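Local coordinates for protein alpha-galactosidase (Lactobacillus brevis, PDB 3MI6) that probably releases terminal, non-reducing alpha-D-galactose residues by hydrolysis of alpha-galactosides such as galactose oligosaccharides, galactomannans and galactolipids, at residues 35-39 and 298-302. Numbering follows the deposited sequence.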
ATOM      1  N   TYR D  35      24.452  17.804 -10.114  1.00 33.43           N
ATOM      2  CA  TYR D  35      24.050  17.283  -8.820  1.00 35.56           C
ATOM      3  C   TYR D  35      23.376  18.318  -7.922  1.00 35.38           C
ATOM      4  O   TYR D  35      23.808  19.467  -7.850  1.00 35.05           O
ATOM      5  CB  TYR D  35      25.266  16.695  -8.103  1.00 33.75           C
ATOM      6  CG  TYR D  35      25.005  16.430  -6.651  1.00 35.66           C
ATOM      7  CD1 TYR D  35      24.408  15.238  -6.233  1.00 37.34           C
ATOM      8  CD2 TYR D  35      25.337  17.371  -5.688  1.00 33.60           C
ATOM      9  CE1 TYR D  35      24.161  14.995  -4.879  1.00 33.86           C
ATOM     10  CE2 TYR D  35      25.090  17.141  -4.354  1.00 35.46           C
ATOM     11  CZ  TYR D  35      24.501  15.957  -3.954  1.00 35.45           C
ATOM     12  OH  TYR D  35      24.269  15.744  -2.622  1.00 37.01           O
ATOM     13  N   TYR D  36      22.317  17.905  -7.237  1.00 34.20           N
ATOM     14  CA  TYR D  36      21.651  18.761  -6.252  1.00 33.47           C
ATOM     15  C   TYR D  36      21.248  17.825  -5.139  1.00 34.47           C
ATOM     16  O   TYR D  36      20.559  16.832  -5.371  1.00 32.74           O
ATOM     17  CB  TYR D  36      20.446  19.500  -6.859  1.00 30.23           C
ATOM     18  CG  TYR D  36      19.770  20.513  -5.946  1.00 30.34           C
ATOM     19  CD1 TYR D  36      20.446  21.096  -4.880  1.00 32.08           C
ATOM     20  CD2 TYR D  36      18.452  20.903  -6.169  1.00 29.59           C
ATOM     21  CE1 TYR D  36      19.817  22.031  -4.042  1.00 31.19           C
ATOM     22  CE2 TYR D  36      17.812  21.833  -5.340  1.00 30.13           C
ATOM     23  CZ  TYR D  36      18.495  22.393  -4.276  1.00 30.32           C
ATOM     24  OH  TYR D  36      17.850  23.311  -3.457  1.00 28.04           O
ATOM     25  N   GLY D  37      21.734  18.104  -3.937  1.00 34.92           N
ATOM     26  CA  GLY D  37      21.613  17.159  -2.844  1.00 35.37           C
ATOM     27  C   GLY D  37      22.307  17.709  -1.622  1.00 36.58           C
ATOM     28  O   GLY D  37      22.599  18.899  -1.567  1.00 36.84           O
ATOM     29  N   PRO D  38      22.561  16.855  -0.618  1.00 39.00           N
ATOM     30  CA  PRO D  38      23.354  17.347   0.516  1.00 39.27           C
ATOM     31  C   PRO D  38      24.694  17.914   0.024  1.00 39.44           C
ATOM     32  O   PRO D  38      25.164  17.542  -1.058  1.00 37.90           O
ATOM     33  CB  PRO D  38      23.573  16.085   1.358  1.00 38.40           C
ATOM     34  CG  PRO D  38      22.463  15.166   0.980  1.00 35.20           C
ATOM     35  CD  PRO D  38      22.130  15.454  -0.442  1.00 36.60           C
ATOM     36  N   ARG D  39      25.296  18.807   0.803  1.00 39.04           N
ATOM     37  CA  ARG D  39      26.564  19.420   0.423  1.00 37.75           C
ATOM     38  C   ARG D  39      27.670  18.399   0.136  1.00 39.72           C
ATOM     39  O   ARG D  39      27.843  17.419   0.869  1.00 41.46           O
ATOM     40  CB  ARG D  39      27.012  20.402   1.502  1.00 36.78           C
ATOM     41  CG  ARG D  39      28.226  21.243   1.107  1.00 40.38           C
ATOM     42  CD  ARG D  39      28.242  22.569   1.876  1.00 39.39           C
ATOM     43  NE  ARG D  39      29.545  23.232   1.890  1.00 37.64           N
ATOM     44  CZ  ARG D  39      29.885  24.139   2.798  1.00 39.99           C
ATOM     45  NH1 ARG D  39      29.018  24.459   3.748  1.00 45.14           N
ATOM     46  NH2 ARG D  39      31.082  24.712   2.776  1.00 36.30           N
ATOM     47  N   LEU D 298      13.884  27.373  -4.586  1.00 29.52           N
ATOM     48  CA  LEU D 298      14.284  25.970  -4.470  1.00 28.77           C
ATOM     49  C   LEU D 298      14.955  25.684  -3.122  1.00 32.76           C
ATOM     50  O   LEU D 298      15.583  26.561  -2.518  1.00 33.21           O
ATOM     51  CB  LEU D 298      15.238  25.583  -5.589  1.00 30.31           C
ATOM     52  CG  LEU D 298      14.652  24.815  -6.769  1.00 33.60           C
ATOM     53  CD1 LEU D 298      13.627  25.688  -7.485  1.00 36.04           C
ATOM     54  CD2 LEU D 298      15.738  24.397  -7.745  1.00 31.53           C
ATOM     55  N   SER D 299      14.822  24.447  -2.651  1.00 32.70           N
ATOM     56  CA  SER D 299      15.322  24.084  -1.330  1.00 31.44           C
ATOM     57  C   SER D 299      15.382  22.573  -1.123  1.00 30.47           C
ATOM     58  O   SER D 299      14.596  21.810  -1.700  1.00 30.25           O
ATOM     59  CB  SER D 299      14.460  24.728  -0.245  1.00 29.66           C
ATOM     60  OG  SER D 299      15.184  24.829   0.958  1.00 29.08           O
ATOM     61  N   TYR D 300      16.333  22.154  -0.303  1.00 28.00           N
ATOM     62  CA  TYR D 300      16.489  20.759   0.024  1.00 29.68           C
ATOM     63  C   TYR D 300      16.876  20.634   1.487  1.00 32.74           C
ATOM     64  O   TYR D 300      17.401  21.571   2.082  1.00 32.99           O
ATOM     65  CB  TYR D 300      17.549  20.102  -0.846  1.00 30.04           C
ATOM     66  CG  TYR D 300      17.941  18.714  -0.355  1.00 33.26           C
ATOM     67  CD1 TYR D 300      18.844  18.555   0.694  1.00 32.78           C
ATOM     68  CD2 TYR D 300      17.407  17.567  -0.939  1.00 32.38           C
ATOM     69  CE1 TYR D 300      19.198  17.308   1.156  1.00 33.67           C
ATOM     70  CE2 TYR D 300      17.763  16.301  -0.489  1.00 34.14           C
ATOM     71  CZ  TYR D 300      18.662  16.180   0.562  1.00 36.63           C
ATOM     72  OH  TYR D 300      19.017  14.928   1.025  1.00 34.43           O
ATOM     73  N   THR D 301      16.595  19.469   2.056  1.00 31.90           N
ATOM     74  CA  THR D 301      17.077  19.112   3.378  1.00 32.10           C
ATOM     75  C   THR D 301      17.039  17.598   3.523  1.00 33.04           C
ATOM     76  O   THR D 301      16.352  16.915   2.771  1.00 33.46           O
ATOM     77  CB  THR D 301      16.242  19.751   4.496  1.00 30.00           C
ATOM     78  OG1 THR D 301      16.804  19.378   5.750  1.00 30.28           O
ATOM     79  CG2 THR D 301      14.832  19.256   4.453  1.00 29.83           C
ATOM     80  N   SER D 302      17.789  17.071   4.481  1.00 32.58           N
ATOM     81  CA  SER D 302      17.774  15.638   4.751  1.00 30.84           C
ATOM     82  C   SER D 302      17.123  15.430   6.103  1.00 30.93           C
ATOM     83  O   SER D 302      16.978  14.298   6.587  1.00 31.70           O
ATOM     84  CB  SER D 302      19.199  15.098   4.795  1.00 34.30           C
ATOM     85  OG  SER D 302      19.851  15.298   3.555  1.00 38.07           O
TER
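Y36 and Y300 each direct an aromatic ring at the backbone of the opposite segment. CG of Y36 is anti to the backbone N (chi1 -174°), which carries the phenol across to strand 290-301. There its OH lies 3.3 Å from S299 N, at an angle too poor for a hydrogen bond, and 3.4 Å from S299 CA, a van der Waals contact with the strand backbone. The same ring meets aliphatic carbon obliquely at two points: CE2 is 4.1 Å from L298 CD2, and CZ lies near Y300 CB. In return, the Y300 ring has G37 C over one face, 4.2 Å above the plane and offset toward the rim, while P38 CD comes in obliquely to 3.7 Å from Y300 CZ. P38 CG then reaches S302 OG at 3.7 Å.

Strand 31-36, an edge strand of a four-stranded antiparallel sheet within this chain, meets strand 290-301 of the large antiparallel sheet in the N-terminal beta-supersandwich domain of family 36 glycosidases; the touching parts run 35° apart, side chains of each lying against the other's backbone. F248, on a neighbouring strand of that large sheet, meets both the Y36 and Y300 rings at steep inclinations.

Two hydroxyl bonds within the segments hold the groups beside the corner at G37. Y35 OH donates to P38 O (2.5 Å) in the carbonyl plane, on a lone pair, at a C=O...O angle of 128°. Y300 OH and S302 OG share a bond of 2.7 Å, donor undecided. S299 OG is hydrogen-bonded to Q311 NE2 of helix 305-319, and N709 of a second subunit packs on Y35 and P38.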